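Long-range contacts in metallo-beta-lactamase (PDB 6MFI), which probably hydrolyses the amide bond of beta-lactam antibiotics with a pair of zinc ions, as expected of a subclass B3 metallo-beta-lactamase: residues I105-H110 with L193-R198; C205-Y210 with E245-L250. One frame throughout, in Å; residues are numbered along the deposited sequence.

Contact 1: I105-H110 with L193-R198. With ZN (zinc ion), chain C.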
# COMPACT_ATOMS: atom_id res chain seq x y z
N ILE A 105 -11.65 -8.13 -5.49
CA ILE A 105 -10.38 -7.78 -6.11
C ILE A 105 -9.36 -7.50 -5.03
O ILE A 105 -9.64 -6.78 -4.06
CB ILE A 105 -10.53 -6.56 -7.05
CG1 ILE A 105 -11.41 -6.90 -8.24
CG2 ILE A 105 -9.16 -6.07 -7.52
CD1 ILE A 105 -11.61 -5.76 -9.21
N LEU A 106 -8.17 -8.08 -5.18
CA LEU A 106 -7.04 -7.84 -4.28
C LEU A 106 -5.95 -7.10 -5.03
O LEU A 106 -5.54 -7.52 -6.12
CB LEU A 106 -6.50 -9.15 -3.72
CG LEU A 106 -7.38 -9.92 -2.74
CD1 LEU A 106 -6.78 -11.29 -2.45
CD2 LEU A 106 -7.57 -9.14 -1.44
N LEU A 107 -5.47 -6.00 -4.45
CA LEU A 107 -4.38 -5.22 -5.01
C LEU A 107 -3.23 -5.18 -4.00
O LEU A 107 -3.35 -5.64 -2.87
CB LEU A 107 -4.83 -3.80 -5.36
CG LEU A 107 -6.04 -3.68 -6.29
CD1 LEU A 107 -6.40 -2.22 -6.53
CD2 LEU A 107 -5.79 -4.41 -7.60
N HIS A 108 -2.10 -4.61 -4.44
CA HIS A 108 -0.90 -4.58 -3.62
C HIS A 108 -0.18 -3.26 -3.80
O HIS A 108 -0.31 -2.60 -4.84
CB HIS A 108 0.05 -5.74 -3.97
CG HIS A 108 0.68 -5.61 -5.32
ND1 HIS A 108 1.73 -4.76 -5.57
CD2 HIS A 108 0.42 -6.23 -6.49
CE1 HIS A 108 2.08 -4.85 -6.84
NE2 HIS A 108 1.30 -5.74 -7.42
N SER A 109 0.60 -2.89 -2.78
CA SER A 109 1.53 -1.77 -2.90
C SER A 109 2.83 -2.27 -3.52
O SER A 109 3.10 -2.01 -4.70
CB SER A 109 1.78 -1.13 -1.54
OG SER A 109 2.23 -2.10 -0.60
N HIS A 110 3.63 -2.98 -2.74
CA HIS A 110 4.82 -3.64 -3.26
C HIS A 110 4.95 -5.02 -2.62
O HIS A 110 4.34 -5.32 -1.60
CB HIS A 110 6.09 -2.80 -3.03
CG HIS A 110 6.42 -2.57 -1.59
ND1 HIS A 110 6.06 -1.42 -0.92
CD2 HIS A 110 7.09 -3.33 -0.69
CE1 HIS A 110 6.49 -1.48 0.33
NE2 HIS A 110 7.12 -2.63 0.49
N LEU A 193 3.63 -0.42 -6.80
CA LEU A 193 2.53 0.30 -7.42
C LEU A 193 2.01 1.37 -6.47
O LEU A 193 2.08 1.23 -5.25
CB LEU A 193 1.38 -0.64 -7.81
CG LEU A 193 1.63 -1.65 -8.94
CD1 LEU A 193 0.36 -2.40 -9.26
CD2 LEU A 193 2.18 -0.95 -10.17
N SER A 194 1.48 2.44 -7.06
CA SER A 194 0.77 3.48 -6.33
C SER A 194 -0.63 3.60 -6.91
O SER A 194 -0.79 3.79 -8.12
CB SER A 194 1.50 4.83 -6.41
OG SER A 194 2.78 4.75 -5.82
N TRP A 195 -1.64 3.48 -6.05
CA TRP A 195 -3.03 3.43 -6.47
C TRP A 195 -3.73 4.75 -6.17
O TRP A 195 -3.44 5.41 -5.16
CB TRP A 195 -3.77 2.28 -5.78
CG TRP A 195 -3.32 0.94 -6.26
CD1 TRP A 195 -2.38 0.13 -5.68
CD2 TRP A 195 -3.79 0.24 -7.42
NE1 TRP A 195 -2.23 -1.02 -6.41
CE2 TRP A 195 -3.09 -0.98 -7.48
CE3 TRP A 195 -4.73 0.53 -8.41
CZ2 TRP A 195 -3.30 -1.92 -8.50
CZ3 TRP A 195 -4.95 -0.40 -9.41
CH2 TRP A 195 -4.23 -1.61 -9.45
N GLN A 196 -4.65 5.13 -7.05
CA GLN A 196 -5.38 6.38 -6.92
C GLN A 196 -6.83 6.16 -7.31
O GLN A 196 -7.11 5.62 -8.39
CB GLN A 196 -4.75 7.48 -7.79
CG GLN A 196 -5.72 8.56 -8.24
CD GLN A 196 -5.24 9.27 -9.50
OE1 GLN A 196 -5.23 8.69 -10.58
NE2 GLN A 196 -4.84 10.52 -9.35
N TRP A 197 -7.75 6.57 -6.44
CA TRP A 197 -9.18 6.44 -6.69
C TRP A 197 -9.89 7.65 -6.11
O TRP A 197 -9.30 8.47 -5.39
CB TRP A 197 -9.74 5.14 -6.08
CG TRP A 197 -9.65 5.09 -4.59
CD1 TRP A 197 -10.64 5.38 -3.70
CD2 TRP A 197 -8.51 4.72 -3.81
NE1 TRP A 197 -10.19 5.22 -2.41
CE2 TRP A 197 -8.88 4.82 -2.45
CE3 TRP A 197 -7.21 4.32 -4.12
CZ2 TRP A 197 -8.00 4.53 -1.41
CZ3 TRP A 197 -6.33 4.04 -3.09
CH2 TRP A 197 -6.73 4.14 -1.75
N ARG A 198 -11.17 7.77 -6.43
CA ARG A 198 -12.01 8.85 -5.93
C ARG A 198 -13.01 8.30 -4.92
O ARG A 198 -13.58 7.22 -5.11
CB ARG A 198 -12.75 9.55 -7.07
CG ARG A 198 -11.86 10.36 -7.99
CD ARG A 198 -12.64 11.46 -8.70
NE ARG A 198 -13.82 10.96 -9.40
CZ ARG A 198 -15.06 11.04 -8.94
NH1 ARG A 198 -15.30 11.61 -7.76
NH2 ARG A 198 -16.07 10.55 -9.65
ZN ZN C . 9.03 -3.01 1.53
O HOH W 1 8.79 -3.15 3.49
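Leu107 meets the indole of Trp195 at about a right angle, the tight part of the contact: its CD1 methyl stands over the centre of the six-membered ring, 3.4 Å from the centroid and almost exactly along the ring normal, a CH-pi contact. CD2 reaches Trp195 CZ2 at 3.6 Å. The indole is also held at its edge, where NE1 donates to His108 O (2.9 Å), the oxygen in the ring plane but the donor 34° out of the carbonyl plane. These two grips fix the rotation of the ring. Leu193 N donates to Ser109 O at 2.7 Å, and His108 ND1 adds a weak bond to the same oxygen. With CG turned between its backbone N and carbonyl carbon (chi1 69°), the His108 ring swings back so that CE1 meets Leu193 CD1 at 3.8 Å, a looser, oblique touch. At the far end the segments hardly pack: the His110 ring leads away to the zinc and its water, NE2 binding the metal at 2.2 Å. His112 and His188 complete its protein ligands. A loop leaving strand 103-107 with the HXHXDH zinc motif at the edge of two facing sheets is characteristic of the metallo-beta-lactamase alpha-beta/beta-alpha fold.

Contact 2: C205-Y210 with E245-L250; sequences CTTLVY and ECDLLL
Leu208 and Leu248 stand side by side and point the same way, as expected of neighbours in the parallel strand pair of a beta-alpha-beta unit whose connection contains helix 228-242. Leu208 CG touches Leu248 CB at 3.8 Å, and the strand axes are 21° from parallel. Tyr210 and Leu250 share this face but cross at about a right angle: Leu250 CB lies in the ring plane, at the edge, 3.7 Å from Tyr210 CD1. With CG opposite the backbone N, the phenol extends beyond the pair, its OH bonded to Asp79. Val209 and Leu249 occupy the other face. There Val209 CG2 packs against Cys246 CB at 3.8 Å, beside the disulfide from Cys246 to Cys275 of helix 274-291. The backbone ladder runs from Leu248 N to Thr207 O, from Leu248 O to Val209 N and from Val209 O to Leu250 N. At its start Thr207 O is gripped twice, because Asp247 N, lying in the carbonyl plane, also donates to it at 2.8 Å. The side chain of Asp247 crosses that of Thr207 obliquely. Its CG is set beside its own backbone N (chi1 -54°), which brings the carboxylate back to the first strand, where OD2 accepts from Thr207 N at 3.0 Å on its anti side, 22° out of the carboxylate plane. The same oxygen has a second donor, a water 2.6 Å from Asp247 OD2 that also donates to Cys205 O.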
# COMPACT_ATOMS: atom_id res chain seq x y z
N CYS A 205 -15.78 15.69 -4.82
CA CYS A 205 -15.30 14.53 -4.08
C CYS A 205 -13.85 14.71 -3.65
O CYS A 205 -13.29 15.80 -3.74
CB CYS A 205 -15.45 13.26 -4.91
SG CYS A 205 -17.14 12.89 -5.44
N THR A 206 -13.24 13.62 -3.18
CA THR A 206 -11.86 13.61 -2.73
C THR A 206 -11.09 12.54 -3.49
O THR A 206 -11.57 11.42 -3.67
CB THR A 206 -11.78 13.35 -1.22
OG1 THR A 206 -12.52 14.35 -0.51
CG2 THR A 206 -10.33 13.37 -0.75
N THR A 207 -9.88 12.89 -3.93
CA THR A 207 -9.00 11.97 -4.64
C THR A 207 -7.98 11.42 -3.66
O THR A 207 -7.14 12.17 -3.14
CB THR A 207 -8.32 12.67 -5.82
OG1 THR A 207 -9.31 13.21 -6.70
CG2 THR A 207 -7.47 11.67 -6.59
N LEU A 208 -8.04 10.12 -3.40
CA LEU A 208 -7.13 9.45 -2.50
C LEU A 208 -6.04 8.74 -3.29
O LEU A 208 -6.30 8.20 -4.37
CB LEU A 208 -7.87 8.44 -1.61
CG LEU A 208 -8.69 8.96 -0.43
CD1 LEU A 208 -9.97 9.65 -0.89
CD2 LEU A 208 -9.00 7.84 0.54
N VAL A 209 -4.82 8.75 -2.76
CA VAL A 209 -3.68 8.09 -3.39
C VAL A 209 -3.00 7.21 -2.36
O VAL A 209 -2.62 7.69 -1.28
CB VAL A 209 -2.69 9.11 -3.98
CG1 VAL A 209 -1.40 8.40 -4.39
CG2 VAL A 209 -3.30 9.83 -5.17
N TYR A 210 -2.86 5.93 -2.68
CA TYR A 210 -2.16 4.97 -1.83
C TYR A 210 -0.73 4.83 -2.36
O TYR A 210 -0.39 3.90 -3.09
CB TYR A 210 -2.90 3.64 -1.81
CG TYR A 210 -2.41 2.65 -0.77
CD1 TYR A 210 -2.31 3.01 0.56
CD2 TYR A 210 -2.06 1.36 -1.13
CE1 TYR A 210 -1.87 2.10 1.51
CE2 TYR A 210 -1.62 0.45 -0.19
CZ TYR A 210 -1.52 0.82 1.13
OH TYR A 210 -1.09 -0.09 2.06
N GLU A 245 -3.13 14.03 -9.35
CA GLU A 245 -4.25 14.59 -8.60
C GLU A 245 -4.37 13.84 -7.28
O GLU A 245 -4.52 12.61 -7.27
CB GLU A 245 -5.54 14.49 -9.41
CG GLU A 245 -6.65 15.40 -8.91
CD GLU A 245 -6.32 16.87 -9.07
OE1 GLU A 245 -5.56 17.22 -9.99
OE2 GLU A 245 -6.81 17.68 -8.26
N CYS A 246 -4.29 14.56 -6.17
CA CYS A 246 -4.04 13.92 -4.89
C CYS A 246 -4.47 14.86 -3.77
O CYS A 246 -3.78 15.84 -3.50
CB CYS A 246 -2.57 13.55 -4.78
SG CYS A 246 -1.99 12.95 -3.19
N ASP A 247 -5.61 14.56 -3.14
CA ASP A 247 -6.09 15.33 -2.00
C ASP A 247 -5.82 14.65 -0.67
O ASP A 247 -5.59 15.35 0.32
CB ASP A 247 -7.59 15.59 -2.14
CG ASP A 247 -7.96 16.23 -3.46
OD1 ASP A 247 -7.29 17.21 -3.86
OD2 ASP A 247 -8.93 15.77 -4.10
N LEU A 248 -5.84 13.32 -0.62
CA LEU A 248 -5.62 12.56 0.60
C LEU A 248 -4.57 11.50 0.33
O LEU A 248 -4.63 10.81 -0.69
CB LEU A 248 -6.92 11.92 1.09
CG LEU A 248 -7.02 11.48 2.56
CD1 LEU A 248 -8.47 11.50 3.01
CD2 LEU A 248 -6.43 10.10 2.77
N LEU A 249 -3.60 11.38 1.23
CA LEU A 249 -2.47 10.47 1.06
C LEU A 249 -2.54 9.34 2.08
O LEU A 249 -2.81 9.57 3.26
CB LEU A 249 -1.14 11.22 1.20
CG LEU A 249 0.12 10.40 0.93
CD1 LEU A 249 0.23 10.04 -0.55
CD2 LEU A 249 1.36 11.15 1.39
N LEU A 250 -2.28 8.12 1.60
CA LEU A 250 -2.21 6.94 2.45
C LEU A 250 -0.97 6.14 2.09
O LEU A 250 -0.55 6.10 0.93
CB LEU A 250 -3.46 6.06 2.28
CG LEU A 250 -4.76 6.61 2.88
CD1 LEU A 250 -5.94 5.72 2.51
CD2 LEU A 250 -4.64 6.75 4.39
O HOH W 2 -10.94 17.49 -4.07

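Overall arrangement
Both segments of contact 1 precede those of contact 2 in the chain, and the centres of the two contacts are 12 Å apart. They meet in the five-stranded sheet, where strand 193-199 of contact 1 is the antiparallel neighbour of strand 206-210 of contact 2, and strand 248-250 forms the outermost strand beyond. Contact 1 joins that sheet to strand 103-107 of the seven-stranded sheet and to the zinc loop; contact 2 adds its last strand. Trp195 O to Tyr210 N and Trp197 O to Leu208 N are probable hydrogen bonds linking them. Asp79, the partner of the Tyr210 hydroxyl, also accepts from Ser109 N, tying the second sheet to the surroundings of the metal site.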